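Local coordinates for fiber protein (Raptor adenovirus a, PDB 5FLD) that forms the trimeric head of the viral fibre, the part that probably attaches the virus to its host cell, at residues Phe108-Asp112 with His113-Glu117. The protein carries 2 engineered substitutions. Numbering follows the deposited sequence.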
ATOM      1  N   PHE A 108     -10.181   9.864  10.658  1.00 24.35           N
ATOM      2  CA  PHE A 108     -11.635   9.912  10.830  1.00 24.10           C
ATOM      3  C   PHE A 108     -11.967  10.622  12.118  1.00 25.58           C
ATOM      4  O   PHE A 108     -11.573  10.198  13.201  1.00 27.33           O
ATOM      5  CB  PHE A 108     -12.299   8.523  10.820  1.00 24.98           C
ATOM      6  CG  PHE A 108     -12.090   7.765   9.540  1.00 24.94           C
ATOM      7  CD1 PHE A 108     -12.953   7.904   8.485  1.00 25.60           C
ATOM      8  CD2 PHE A 108     -10.987   6.908   9.388  1.00 26.09           C
ATOM      9  CE1 PHE A 108     -12.726   7.230   7.281  1.00 25.32           C
ATOM     10  CE2 PHE A 108     -10.770   6.245   8.182  1.00 27.23           C
ATOM     11  CZ  PHE A 108     -11.627   6.399   7.141  1.00 27.74           C
ATOM     12  N   ILE A 109     -12.681  11.732  11.991  1.00 24.31           N
ATOM     13  CA  ILE A 109     -13.127  12.491  13.156  1.00 25.45           C
ATOM     14  C   ILE A 109     -14.589  12.160  13.372  1.00 24.38           C
ATOM     15  O   ILE A 109     -15.459  12.365  12.482  1.00 26.54           O
ATOM     16  CB  ILE A 109     -12.973  14.008  12.923  1.00 26.55           C
ATOM     17  CG1 ILE A 109     -11.520  14.329  12.564  1.00 29.13           C
ATOM     18  CG2 ILE A 109     -13.447  14.768  14.158  1.00 27.71           C
ATOM     19  CD1 ILE A 109     -11.240  15.792  12.406  1.00 35.35           C
ATOM     20  N   THR A 110     -14.883  11.683  14.577  1.00 25.82           N
ATOM     21  CA  THR A 110     -16.260  11.479  14.990  1.00 25.77           C
ATOM     22  C   THR A 110     -16.537  12.462  16.133  1.00 26.90           C
ATOM     23  O   THR A 110     -15.643  13.187  16.543  1.00 27.68           O
ATOM     24  CB  THR A 110     -16.523  10.030  15.462  1.00 26.66           C
ATOM     25  OG1 THR A 110     -15.799   9.770  16.671  1.00 26.84           O
ATOM     26  CG2 THR A 110     -16.072   9.041  14.368  1.00 27.21           C
ATOM     27  N   THR A 111     -17.762  12.490  16.636  1.00 28.24           N
ATOM     28  CA  THR A 111     -18.057  13.376  17.774  1.00 30.53           C
ATOM     29  C   THR A 111     -17.093  13.149  18.936  1.00 31.63           C
ATOM     30  O   THR A 111     -16.554  14.114  19.508  1.00 30.33           O
ATOM     31  CB  THR A 111     -19.510  13.228  18.231  1.00 32.55           C
ATOM     32  OG1 THR A 111     -20.353  13.565  17.132  1.00 35.56           O
ATOM     33  CG2 THR A 111     -19.794  14.172  19.423  1.00 32.60           C
ATOM     34  N   ASP A 112     -16.832  11.878  19.262  1.00 29.77           N
ATOM     35  CA  ASP A 112     -16.071  11.533  20.434  1.00 32.23           C
ATOM     36  C   ASP A 112     -14.630  11.139  20.207  1.00 32.29           C
ATOM     37  O   ASP A 112     -13.857  11.122  21.176  1.00 35.14           O
ATOM     38  CB  ASP A 112     -16.803  10.415  21.202  1.00 37.10           C
ATOM     39  CG  ASP A 112     -18.137  10.875  21.817  1.00 42.87           C
ATOM     40  OD1 ASP A 112     -18.345  12.073  22.067  1.00 43.11           O
ATOM     41  OD2 ASP A 112     -18.998  10.013  22.062  1.00 54.50           O
ATOM     42  N   HIS A 113     -14.210  10.823  18.968  1.00 28.61           N
ATOM     43  CA  HIS A 113     -12.881  10.242  18.757  1.00 29.49           C
ATOM     44  C   HIS A 113     -12.187  10.726  17.524  1.00 26.31           C
ATOM     45  O   HIS A 113     -12.818  11.278  16.627  1.00 28.26           O
ATOM     46  CB  HIS A 113     -12.977   8.701  18.658  1.00 33.52           C
ATOM     47  CG  HIS A 113     -13.528   8.076  19.891  1.00 37.03           C
ATOM     48  ND1 HIS A 113     -14.814   7.593  19.971  1.00 39.22           N
ATOM     49  CD2 HIS A 113     -12.986   7.921  21.121  1.00 40.72           C
ATOM     50  CE1 HIS A 113     -15.034   7.139  21.193  1.00 41.06           C
ATOM     51  NE2 HIS A 113     -13.942   7.328  21.909  1.00 41.10           N
ATOM     52  N   VAL A 114     -10.890  10.485  17.488  1.00 29.01           N
ATOM     53  CA  VAL A 114     -10.070  10.667  16.286  1.00 28.21           C
ATOM     54  C   VAL A 114      -9.391   9.337  16.018  1.00 30.33           C
ATOM     55  O   VAL A 114      -8.701   8.809  16.906  1.00 31.52           O
ATOM     56  CB  VAL A 114      -9.038  11.765  16.460  1.00 31.83           C
ATOM     57  CG1 VAL A 114      -8.120  11.893  15.228  1.00 32.81           C
ATOM     58  CG2 VAL A 114      -9.747  13.079  16.732  1.00 31.95           C
ATOM     59  N   TYR A 115      -9.608   8.802  14.810  1.00 30.00           N
ATOM     60  CA  TYR A 115      -9.035   7.533  14.384  1.00 29.06           C
ATOM     61  C   TYR A 115      -8.107   7.790  13.237  1.00 29.08           C
ATOM     62  O   TYR A 115      -8.507   8.318  12.222  1.00 32.14           O
ATOM     63  CB  TYR A 115     -10.136   6.579  13.914  1.00 28.31           C
ATOM     64  CG  TYR A 115     -11.121   6.219  15.003  1.00 28.83           C
ATOM     65  CD1 TYR A 115     -10.706   5.486  16.099  1.00 30.84           C
ATOM     66  CD2 TYR A 115     -12.453   6.584  14.924  1.00 27.63           C
ATOM     67  CE1 TYR A 115     -11.603   5.143  17.104  1.00 31.62           C
ATOM     68  CE2 TYR A 115     -13.361   6.237  15.919  1.00 30.34           C
ATOM     69  CZ  TYR A 115     -12.924   5.514  17.010  1.00 33.06           C
ATOM     70  OH  TYR A 115     -13.814   5.160  18.008  1.00 34.47           O
ATOM     71  N   ARG A 116      -6.860   7.390  13.407  1.00 27.14           N
ATOM     72  CA  ARG A 116      -5.869   7.497  12.393  1.00 27.07           C
ATOM     73  C   ARG A 116      -5.578   6.082  11.932  1.00 28.48           C
ATOM     74  O   ARG A 116      -5.208   5.226  12.752  1.00 28.72           O
ATOM     75  CB  ARG A 116      -4.688   8.165  13.034  1.00 30.66           C
ATOM     76  CG  ARG A 116      -3.602   8.543  12.123  1.00 31.77           C
ATOM     77  CD  ARG A 116      -2.523   9.201  12.993  1.00 31.74           C
ATOM     78  NE  ARG A 116      -1.320   9.362  12.222  1.00 32.29           N
ATOM     79  CZ  ARG A 116      -0.940  10.471  11.600  1.00 34.93           C
ATOM     80  NH1 ARG A 116      -1.684  11.602  11.639  1.00 33.32           N
ATOM     81  NH2 ARG A 116       0.213  10.458  10.955  1.00 37.69           N
ATOM     82  N   GLU A 117      -5.816   5.812  10.656  1.00 26.37           N
ATOM     83  CA  GLU A 117      -5.860   4.425  10.125  1.00 28.98           C
ATOM     84  C   GLU A 117      -5.329   4.342   8.721  1.00 27.59           C
ATOM     85  O   GLU A 117      -5.638   5.177   7.874  1.00 26.72           O
ATOM     86  CB  GLU A 117      -7.313   3.938   9.979  1.00 30.83           C
ATOM     87  CG  GLU A 117      -8.104   3.838  11.225  1.00 32.10           C
ATOM     88  CD  GLU A 117      -9.506   3.362  10.997  1.00 30.68           C
ATOM     89  OE1 GLU A 117      -9.862   2.884   9.895  1.00 33.90           O
ATOM     90  OE2 GLU A 117     -10.249   3.434  11.965  1.00 36.08           O
TER
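Thr110 and His113 close the turn of the β-hairpin that joins strand 102-109 to strand 114-125. The backbone N of Thr110 gives a nearly straight bond to His113 O (2.9 Å), while His113 N turns back to Thr110 OG1 (3.0 Å) along a more bent path, 136° at the hydrogen. Threonine suits this place because, at chi1 67°, its hydroxyl lies between its own backbone N and carbonyl carbon and points toward His113, which leaves Thr110 CG2 to meet the rim of the Tyr115 ring at CE2 (4.2 Å). Beyond the turn, Phe108 and Tyr115 form an antiparallel hydrogen-bonded pair: N of Phe108 bonds Tyr115 O at 2.8 Å, and Tyr115 N bonds back to Phe108 O. Phe108 CB and Tyr115 CB are 4.2 Å apart on one face of the sheet. On the other face sit Ile109 and Val114, a non-hydrogen-bonded pair whose β-branched side chains suit the extended backbone of a strand. Glu117 OE1 comes within 3.9 Å of Phe108 CE2, with the carboxylate and ring planes turned 49° apart. Arg137 joins these two, salt-bridged to Glu117 OE2 and in a cation-pi contact with Phe108, whose buried aromatic ring can serve both packing and this charge. At the exposed bend, Asp112 CB lies over one face of the imidazole of His113, a CH-pi contact between sequence neighbours. Glu143 ties together the polar ends of Thr110, His113 and Tyr115: OE1 bonds Thr110 OG1 and His113 ND1, and OE2 bonds Tyr115 OH. Thr110 OG1, held by both the backbone N of His113 and this carboxylate, has its rotation fixed, and the negative charge beside the imidazole would be expected to favour its protonated form.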